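Local coordinates for protein hydrolase, HAD superfamily, subfamily III A (Legionella pneumophila, PDB 3N1U) that probably hydrolyses 3-deoxy-D-manno-octulosonate 8-phosphate to 3-deoxy-D-manno-octulosonate and inorganic phosphate, a step of lipopolysaccharide biosynthesis, with magnesium as cofactor, at residues 21-26 against 100-105; 53-58 against 83-88; 10-15 against 129-134. All blocks are in the same frame, centred on the assembly; numbering follows the deposited sequence.

Interaction 1: residues 21-26 against 100-105; sequences CLICDV and QHLKKT. With CA (calcium ion), chain B.
No flat group takes part where I23 and L102 meet; the planar ones lie farther along their own segments. On the strand side, the carboxylate of D25 binds calcium through one oxygen, with OD2 2.2 Å from the metal ion, while OD1 turns to K95 in a salt bridge. On the helix side, the imidazole of H101 meets the ring of Y89 with the planes at about 70°, and its ND1 is hydrogen-bonded to the Y89 hydroxyl. L102 reaches tip to tip toward I23: its CD2 lies 3.7 Å from I23 CD1 and equally close to I23 CG1, and 4.4 Å from SG of C21. With CG anti to the backbone N (chi1 -180°), L102 extends from helix 96-106 to this face of strand 21-24. The strand is an inner one of the Rossmann-like HAD sheet; just beyond its C-terminal end D25 and the backbone O of D27, with D118 after the neighbouring strand 113-117, bind the calcium, which also carries three waters. F113 and Y115 of that strand and I68 pack around I23. Within the helix, T105 OG1 donates to H101 O at 2.7 Å from above the carbonyl plane, and T105 N reaches that oxygen from the opposite face.

Interaction 2: residues 53-58 against 83-88; sequences MGLKLL and LGITHY
L55 and K56 are offered to residues 83-88 by a helical turn whose shortest internal bond, L57 N to M53 O, measures 2.8 Å; no hydrogen bond crosses the contact itself, which is made by hydrocarbon. The CD1 methyl of L55 lies 4.0 Å from L83 CD1 and 3.9 Å from I85 CD1, so one methyl serves two partners, and the L55 side chain runs at a slant to both. L83 likewise meets two. K56 approaches with its extended chain, which passes L83 at about a right angle and puts CE 4.0 Å from L83 CD2. The two branches of L83 are thereby divided, one for the buried leucine and the other for the aliphatic part of the lysine. The contact belongs to the Rossmann-like sheet-and-helix core of the HAD fold, where helix 49-60 meets the connection between helix 74-83 and strand 87-89, at one edge of the sheet within this chain. That connection begins with a Schellman motif, in which G84 leaves helix 74-83 with positive phi (67°) and the chain turns to set I85 against helix 49-60. I85 also touches V65 of strand 64-68, and L55 continues inward to L22 and C24 of strand 21-24 and to V159 and C163 of helix 158-169. Y180 of helix 173-181 packs on K56, while L120 and D119 of a second subunit touch L57 and the selenomethionine M53, respectively.

Interaction 3: residues 10-15 against 129-134; sequences NELLEK and VGLGVA
K15 lays its side chain over the carbonyl oxygen of G130, with CD 3.5 Å and CB 3.8 Å from that oxygen, before the ammonium group closes on it. NZ donates to G130 O over 3.0 Å, and the C=O...N angle of 162° puts the donor nearly in line with the carbonyl bond. The bend that makes this possible is at the last torsion: chi4 is -84°, which turns NZ back onto the oxygen that the methylenes have already passed. At the base of the same side chain, K15 CB lies 4.3 Å from L131 CB, close to where the two backbones come nearest. One helical turn earlier, L12 crosses L131 at a slant, and their CD1 methyls are 3.7 Å apart. L12 has CG anti to the backbone N (chi1 169°), as L131 does, and these torsions bring the two methyls together. The contact joins the N-terminal helix 3-17 to the start of strand 131-134, which in the HAD sheet runs between strands 113-117 and 148-149. L165 of helix 158-169 and W148 also pack against L12, and I19 touches L131. K15 further touches D147, whose OD2 accepts a hydrogen bond from G132 N; D147 has been seen to bind a second calcium, though not one bound to this chain in the model. The lysine's charge is thus met by a neutral carbonyl acceptor and probably stabilised by the nearby carboxylate of D147, next to the apolar packing of L12 on L131.

In the fold
From the N terminus, helix 3-17 supplies the first half of interaction 3, whose loop closes only at residues 129-134, tying that helix to strand 131-134. Strand 21-24 follows directly and opens interaction 1, which closes at residues 100-105 and joins the strand to helix 96-106. Helix 49-60 then opens interaction 2, closed at residues 83-88, on the connection leading into strand 87-89. The three loops are nested, 2 inside 1 inside 3, and none cross. All reach the same parallel sheet: interactions 1 and 2 touch directly, through L22 against L55 and L58 and through L102 against H87, whereas interaction 3 touches neither, its centre about 16 Å from that of interaction 1.

Interaction 1: residues 21-26 against 100-105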
loop_
_atom_site.group_PDB
_atom_site.type_symbol
_atom_site.label_atom_id
_atom_site.label_comp_id
_atom_site.label_asym_id
_atom_site.label_seq_id
_atom_site.Cartn_x
_atom_site.Cartn_y
_atom_site.Cartn_z
ATOM N N CYS A 21 -7.675 13.190 27.489
ATOM C CA CYS A 21 -7.612 11.797 27.012
ATOM C C CYS A 21 -7.905 11.774 25.539
ATOM O O CYS A 21 -8.904 12.367 25.099
ATOM C CB CYS A 21 -8.641 10.936 27.773
ATOM S SG CYS A 21 -8.691 9.174 27.234
ATOM N N LEU A 22 -7.043 11.117 24.741
ATOM C CA LEU A 22 -7.395 10.794 23.339
ATOM C C LEU A 22 -7.909 9.334 23.221
ATOM O O LEU A 22 -7.240 8.388 23.708
ATOM C CB LEU A 22 -6.149 10.983 22.400
ATOM C CG LEU A 22 -6.415 10.455 20.972
ATOM C CD1 LEU A 22 -7.546 11.253 20.260
ATOM C CD2 LEU A 22 -5.098 10.537 20.149
ATOM N N ILE A 23 -9.058 9.148 22.571
ATOM C CA ILE A 23 -9.607 7.840 22.308
ATOM C C ILE A 23 -9.486 7.572 20.802
ATOM O O ILE A 23 -9.853 8.432 19.967
ATOM C CB ILE A 23 -11.144 7.723 22.644
ATOM C CG1 ILE A 23 -11.461 8.259 24.068
ATOM C CG2 ILE A 23 -11.587 6.288 22.529
ATOM C CD1 ILE A 23 -12.991 8.503 24.296
ATOM N N CYS A 24 -8.961 6.397 20.459
ATOM C CA CYS A 24 -8.840 6.005 19.063
ATOM C C CYS A 24 -9.657 4.798 18.798
ATOM O O CYS A 24 -9.691 3.881 19.614
ATOM C CB CYS A 24 -7.382 5.640 18.665
ATOM S SG CYS A 24 -6.174 6.942 18.958
ATOM N N ASP A 25 -10.225 4.762 17.605
ATOM C CA ASP A 25 -10.716 3.518 17.020
ATOM C C ASP A 25 -9.494 2.763 16.443
ATOM O O ASP A 25 -8.427 3.358 16.263
ATOM C CB ASP A 25 -11.669 3.850 15.890
ATOM C CG ASP A 25 -12.173 2.605 15.171
ATOM O OD1 ASP A 25 -12.520 1.594 15.831
ATOM O OD2 ASP A 25 -12.232 2.651 13.941
ATOM N N VAL A 26 -9.646 1.457 16.186
ATOM C CA VAL A 26 -8.546 0.680 15.584
ATOM C C VAL A 26 -8.603 0.611 14.061
ATOM O O VAL A 26 -7.893 1.334 13.363
ATOM C CB VAL A 26 -8.457 -0.745 16.197
ATOM C CG1 VAL A 26 -7.330 -1.533 15.501
ATOM C CG2 VAL A 26 -8.184 -0.585 17.728
ATOM N N GLN A 100 -19.060 5.689 27.936
ATOM C CA GLN A 100 -19.592 6.128 29.231
ATOM C C GLN A 100 -18.819 5.465 30.378
ATOM O O GLN A 100 -18.583 6.086 31.420
ATOM C CB GLN A 100 -21.133 5.886 29.322
ATOM C CG GLN A 100 -21.803 6.489 30.593
ATOM C CD GLN A 100 -21.602 8.005 30.779
ATOM O OE1 GLN A 100 -21.569 8.789 29.806
ATOM N NE2 GLN A 100 -21.469 8.418 32.035
ATOM N N HIS A 101 -18.404 4.217 30.167
ATOM C CA HIS A 101 -17.609 3.496 31.151
ATOM C C HIS A 101 -16.235 4.137 31.312
ATOM O O HIS A 101 -15.746 4.314 32.447
ATOM C CB HIS A 101 -17.428 2.032 30.741
ATOM C CG HIS A 101 -16.644 1.231 31.737
ATOM N ND1 HIS A 101 -15.270 1.249 31.778
ATOM C CD2 HIS A 101 -17.041 0.416 32.746
ATOM C CE1 HIS A 101 -14.846 0.472 32.759
ATOM N NE2 HIS A 101 -15.901 -0.031 33.375
ATOM N N LEU A 102 -15.614 4.486 30.181
ATOM C CA LEU A 102 -14.308 5.168 30.219
ATOM C C LEU A 102 -14.433 6.522 30.932
ATOM O O LEU A 102 -13.577 6.918 31.723
ATOM C CB LEU A 102 -13.789 5.372 28.806
ATOM C CG LEU A 102 -12.429 6.067 28.707
ATOM C CD1 LEU A 102 -11.280 5.300 29.373
ATOM C CD2 LEU A 102 -12.111 6.403 27.232
ATOM N N LYS A 103 -15.528 7.227 30.651
ATOM C CA LYS A 103 -15.753 8.520 31.263
ATOM C C LYS A 103 -15.845 8.378 32.789
ATOM O O LYS A 103 -15.267 9.183 33.532
ATOM C CB LYS A 103 -17.001 9.150 30.654
ATOM C CG LYS A 103 -17.412 10.503 31.222
ATOM C CD LYS A 103 -18.591 10.951 30.366
ATOM C CE LYS A 103 -18.699 12.438 30.288
ATOM N NZ LYS A 103 -19.666 12.920 31.241
ATOM N N LYS A 104 -16.574 7.360 33.257
ATOM C CA LYS A 104 -16.704 7.109 34.694
ATOM C C LYS A 104 -15.337 6.788 35.294
ATOM O O LYS A 104 -15.002 7.264 36.378
ATOM C CB LYS A 104 -17.684 5.969 34.996
ATOM C CG LYS A 104 -19.125 6.350 34.836
ATOM C CD LYS A 104 -20.030 5.184 35.243
ATOM C CE LYS A 104 -21.507 5.579 35.272
ATOM N NZ LYS A 104 -21.977 5.996 33.907
ATOM N N THR A 105 -14.557 5.966 34.589
ATOM C CA THR A 105 -13.261 5.519 35.081
ATOM C C THR A 105 -12.309 6.698 35.256
ATOM O O THR A 105 -11.606 6.796 36.268
ATOM C CB THR A 105 -12.643 4.492 34.086
ATOM O OG1 THR A 105 -13.593 3.425 33.853
ATOM C CG2 THR A 105 -11.271 3.960 34.596
HETATM CA CA CA B . -13.119 1.788 12.124
HETATM O O HOH W 1 -13.764 -0.427 12.770
HETATM O O HOH W 2 -13.925 1.220 9.936
HETATM O O HOH W 3 -15.275 2.401 13.083
#

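Interaction 2: residues 53-58 against 83-88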
loop_
_atom_site.group_PDB
_atom_site.type_symbol
_atom_site.label_atom_id
_atom_site.label_comp_id
_atom_site.label_asym_id
_atom_site.label_seq_id
_atom_site.Cartn_x
_atom_site.Cartn_y
_atom_site.Cartn_z
HETATM N N MSE A 53 4.401 6.291 18.150
HETATM C CA MSE A 53 5.185 7.356 18.811
HETATM C C MSE A 53 4.278 8.498 19.298
HETATM O O MSE A 53 4.483 9.007 20.407
HETATM C CB MSE A 53 6.275 7.890 17.846
HETATM C CG MSE A 53 6.987 9.122 18.321
HETATM SE SE MSE A 53 8.153 8.622 19.831
HETATM C CE MSE A 53 9.462 7.775 18.722
ATOM N N GLY A 54 3.324 8.918 18.452
ATOM C CA GLY A 54 2.279 9.912 18.851
ATOM C C GLY A 54 1.603 9.562 20.176
ATOM O O GLY A 54 1.537 10.386 21.118
ATOM N N LEU A 55 1.143 8.331 20.267
ATOM C CA LEU A 55 0.469 7.894 21.500
ATOM C C LEU A 55 1.423 7.863 22.669
ATOM O O LEU A 55 1.062 8.268 23.763
ATOM C CB LEU A 55 -0.211 6.534 21.264
ATOM C CG LEU A 55 -1.260 6.528 20.121
ATOM C CD1 LEU A 55 -1.937 5.148 20.024
ATOM C CD2 LEU A 55 -2.351 7.634 20.371
ATOM N N LYS A 56 2.667 7.419 22.451
ATOM C CA LYS A 56 3.636 7.433 23.540
ATOM C C LYS A 56 4.007 8.834 23.995
ATOM O O LYS A 56 4.299 9.060 25.200
ATOM C CB LYS A 56 4.910 6.662 23.158
ATOM C CG LYS A 56 4.718 5.155 23.011
ATOM C CD LYS A 56 5.989 4.598 22.396
ATOM C CE LYS A 56 6.033 3.090 22.505
ATOM N NZ LYS A 56 7.362 2.649 21.965
ATOM N N LEU A 57 4.030 9.768 23.046
ATOM C CA LEU A 57 4.296 11.161 23.420
ATOM C C LEU A 57 3.148 11.733 24.241
ATOM O O LEU A 57 3.379 12.498 25.194
ATOM C CB LEU A 57 4.523 12.026 22.187
ATOM C CG LEU A 57 5.854 11.778 21.418
ATOM C CD1 LEU A 57 5.916 12.458 20.024
ATOM C CD2 LEU A 57 7.032 12.216 22.237
ATOM N N LEU A 58 1.912 11.442 23.850
ATOM C CA LEU A 58 0.807 11.934 24.704
ATOM C C LEU A 58 0.967 11.413 26.110
ATOM O O LEU A 58 0.864 12.151 27.114
ATOM C CB LEU A 58 -0.558 11.486 24.159
ATOM C CG LEU A 58 -1.061 12.180 22.888
ATOM C CD1 LEU A 58 -2.464 11.639 22.520
ATOM C CD2 LEU A 58 -1.106 13.680 23.111
ATOM N N LEU A 83 2.212 -0.941 23.019
ATOM C CA LEU A 83 2.160 0.495 23.289
ATOM C C LEU A 83 1.945 0.879 24.764
ATOM O O LEU A 83 2.025 2.052 25.120
ATOM C CB LEU A 83 1.094 1.141 22.412
ATOM C CG LEU A 83 1.418 1.137 20.915
ATOM C CD1 LEU A 83 0.279 1.812 20.147
ATOM C CD2 LEU A 83 2.789 1.767 20.609
ATOM N N GLY A 84 1.717 -0.115 25.617
ATOM C CA GLY A 84 1.422 0.140 27.057
ATOM C C GLY A 84 0.094 0.830 27.298
ATOM O O GLY A 84 -0.107 1.540 28.312
ATOM N N ILE A 85 -0.853 0.585 26.400
ATOM C CA ILE A 85 -2.189 1.178 26.532
ATOM C C ILE A 85 -3.069 0.242 27.327
ATOM O O ILE A 85 -3.363 -0.858 26.840
ATOM C CB ILE A 85 -2.842 1.393 25.134
ATOM C CG1 ILE A 85 -2.106 2.559 24.449
ATOM C CG2 ILE A 85 -4.351 1.694 25.297
ATOM C CD1 ILE A 85 -2.248 2.679 22.965
ATOM N N THR A 86 -3.515 0.675 28.509
ATOM C CA THR A 86 -4.348 -0.198 29.356
ATOM C C THR A 86 -5.866 0.047 29.242
ATOM O O THR A 86 -6.651 -0.870 29.475
ATOM C CB THR A 86 -3.941 -0.142 30.823
ATOM O OG1 THR A 86 -4.190 1.167 31.312
ATOM C CG2 THR A 86 -2.446 -0.477 30.974
ATOM N N HIS A 87 -6.275 1.264 28.882
ATOM C CA HIS A 87 -7.701 1.553 28.765
ATOM C C HIS A 87 -8.180 1.179 27.381
ATOM O O HIS A 87 -8.062 1.986 26.450
ATOM C CB HIS A 87 -7.947 3.035 29.008
ATOM C CG HIS A 87 -7.626 3.468 30.402
ATOM N ND1 HIS A 87 -8.468 3.237 31.467
ATOM C CD2 HIS A 87 -6.540 4.090 30.910
ATOM C CE1 HIS A 87 -7.924 3.716 32.574
ATOM N NE2 HIS A 87 -6.755 4.247 32.263
ATOM N N TYR A 88 -8.693 -0.041 27.203
ATOM C CA TYR A 88 -9.261 -0.348 25.877
ATOM C C TYR A 88 -10.380 -1.352 25.847
ATOM O O TYR A 88 -10.475 -2.213 26.727
ATOM C CB TYR A 88 -8.182 -0.723 24.851
ATOM C CG TYR A 88 -7.554 -2.074 25.081
ATOM C CD1 TYR A 88 -6.512 -2.228 25.993
ATOM C CD2 TYR A 88 -7.971 -3.176 24.355
ATOM C CE1 TYR A 88 -5.894 -3.488 26.180
ATOM C CE2 TYR A 88 -7.371 -4.455 24.539
ATOM C CZ TYR A 88 -6.341 -4.594 25.446
ATOM O OH TYR A 88 -5.753 -5.837 25.629
#

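Interaction 3: residues 10-15 against 129-134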
loop_
_atom_site.group_PDB
_atom_site.type_symbol
_atom_site.label_atom_id
_atom_site.label_comp_id
_atom_site.label_asym_id
_atom_site.label_seq_id
_atom_site.Cartn_x
_atom_site.Cartn_y
_atom_site.Cartn_z
ATOM N N ASN A 10 -8.105 29.077 15.695
ATOM C CA ASN A 10 -8.182 29.330 17.138
ATOM C C ASN A 10 -9.218 28.481 17.854
ATOM O O ASN A 10 -8.959 27.985 18.954
ATOM C CB ASN A 10 -8.428 30.780 17.425
ATOM C CG ASN A 10 -7.218 31.444 17.950
ATOM O OD1 ASN A 10 -6.214 31.546 17.254
ATOM N ND2 ASN A 10 -7.284 31.899 19.196
ATOM N N GLU A 11 -10.380 28.307 17.224
ATOM C CA GLU A 11 -11.439 27.488 17.830
ATOM C C GLU A 11 -10.988 26.034 17.953
ATOM O O GLU A 11 -11.286 25.369 18.931
ATOM C CB GLU A 11 -12.734 27.585 17.022
ATOM C CG GLU A 11 -13.518 28.897 17.353
ATOM C CD GLU A 11 -14.647 29.225 16.347
ATOM O OE1 GLU A 11 -14.963 28.371 15.511
ATOM O OE2 GLU A 11 -15.202 30.353 16.390
ATOM N N LEU A 12 -10.229 25.562 16.970
ATOM C CA LEU A 12 -9.698 24.201 17.016
ATOM C C LEU A 12 -8.652 24.076 18.137
ATOM O O LEU A 12 -8.672 23.114 18.924
ATOM C CB LEU A 12 -9.103 23.832 15.634
ATOM C CG LEU A 12 -8.285 22.539 15.592
ATOM C CD1 LEU A 12 -9.140 21.267 15.781
ATOM C CD2 LEU A 12 -7.479 22.444 14.284
ATOM N N LEU A 13 -7.740 25.040 18.211
ATOM C CA LEU A 13 -6.744 25.081 19.273
ATOM C C LEU A 13 -7.378 25.131 20.681
ATOM O O LEU A 13 -6.890 24.454 21.594
ATOM C CB LEU A 13 -5.767 26.287 19.097
ATOM C CG LEU A 13 -4.767 26.112 17.928
ATOM C CD1 LEU A 13 -3.778 27.299 17.829
ATOM C CD2 LEU A 13 -3.992 24.771 17.931
ATOM N N GLU A 14 -8.434 25.932 20.846
ATOM C CA GLU A 14 -9.160 25.956 22.127
ATOM C C GLU A 14 -9.786 24.593 22.505
ATOM O O GLU A 14 -9.797 24.228 23.684
ATOM C CB GLU A 14 -10.223 27.059 22.154
ATOM C CG GLU A 14 -9.630 28.479 22.111
ATOM C CD GLU A 14 -8.662 28.780 23.276
ATOM O OE1 GLU A 14 -9.034 28.539 24.452
ATOM O OE2 GLU A 14 -7.540 29.273 23.016
ATOM N N LYS A 15 -10.341 23.869 21.541
ATOM C CA LYS A 15 -10.766 22.475 21.805
ATOM C C LYS A 15 -9.612 21.566 22.257
ATOM O O LYS A 15 -9.737 20.807 23.233
ATOM C CB LYS A 15 -11.494 21.855 20.613
ATOM C CG LYS A 15 -12.761 22.601 20.145
ATOM C CD LYS A 15 -13.286 21.941 18.868
ATOM C CE LYS A 15 -14.708 22.370 18.591
ATOM N NZ LYS A 15 -15.643 21.494 19.390
ATOM N N VAL A 129 -17.828 14.339 22.154
ATOM C CA VAL A 129 -16.570 14.732 22.842
ATOM C C VAL A 129 -16.137 16.131 22.481
ATOM O O VAL A 129 -16.708 16.740 21.565
ATOM C CB VAL A 129 -15.403 13.741 22.527
ATOM C CG1 VAL A 129 -15.784 12.301 22.994
ATOM C CG2 VAL A 129 -15.034 13.759 21.025
ATOM N N GLY A 130 -15.130 16.655 23.174
ATOM C CA GLY A 130 -14.692 18.036 22.933
ATOM C C GLY A 130 -14.076 18.202 21.553
ATOM O O GLY A 130 -14.266 19.231 20.879
ATOM N N LEU A 131 -13.315 17.189 21.124
ATOM C CA LEU A 131 -12.605 17.268 19.856
ATOM C C LEU A 131 -12.806 15.959 19.069
ATOM O O LEU A 131 -12.138 14.943 19.312
ATOM C CB LEU A 131 -11.092 17.601 20.073
ATOM C CG LEU A 131 -10.199 17.643 18.793
ATOM C CD1 LEU A 131 -10.757 18.582 17.695
ATOM C CD2 LEU A 131 -8.819 18.156 19.252
ATOM N N GLY A 132 -13.804 15.965 18.191
ATOM C CA GLY A 132 -14.199 14.762 17.422
ATOM C C GLY A 132 -13.478 14.875 16.096
ATOM O O GLY A 132 -13.606 15.883 15.399
ATOM N N VAL A 133 -12.714 13.840 15.755
ATOM C CA VAL A 133 -11.819 13.894 14.589
ATOM C C VAL A 133 -12.075 12.792 13.572
ATOM O O VAL A 133 -12.291 11.623 13.937
ATOM C CB VAL A 133 -10.319 13.911 14.995
ATOM C CG1 VAL A 133 -9.402 13.978 13.735
ATOM C CG2 VAL A 133 -10.039 15.147 15.960
ATOM N N ALA A 134 -12.051 13.181 12.299
ATOM C CA ALA A 134 -12.138 12.207 11.203
ATOM C C ALA A 134 -10.768 12.007 10.569
ATOM O O ALA A 134 -10.088 12.969 10.280
ATOM C CB ALA A 134 -13.139 12.664 10.124
#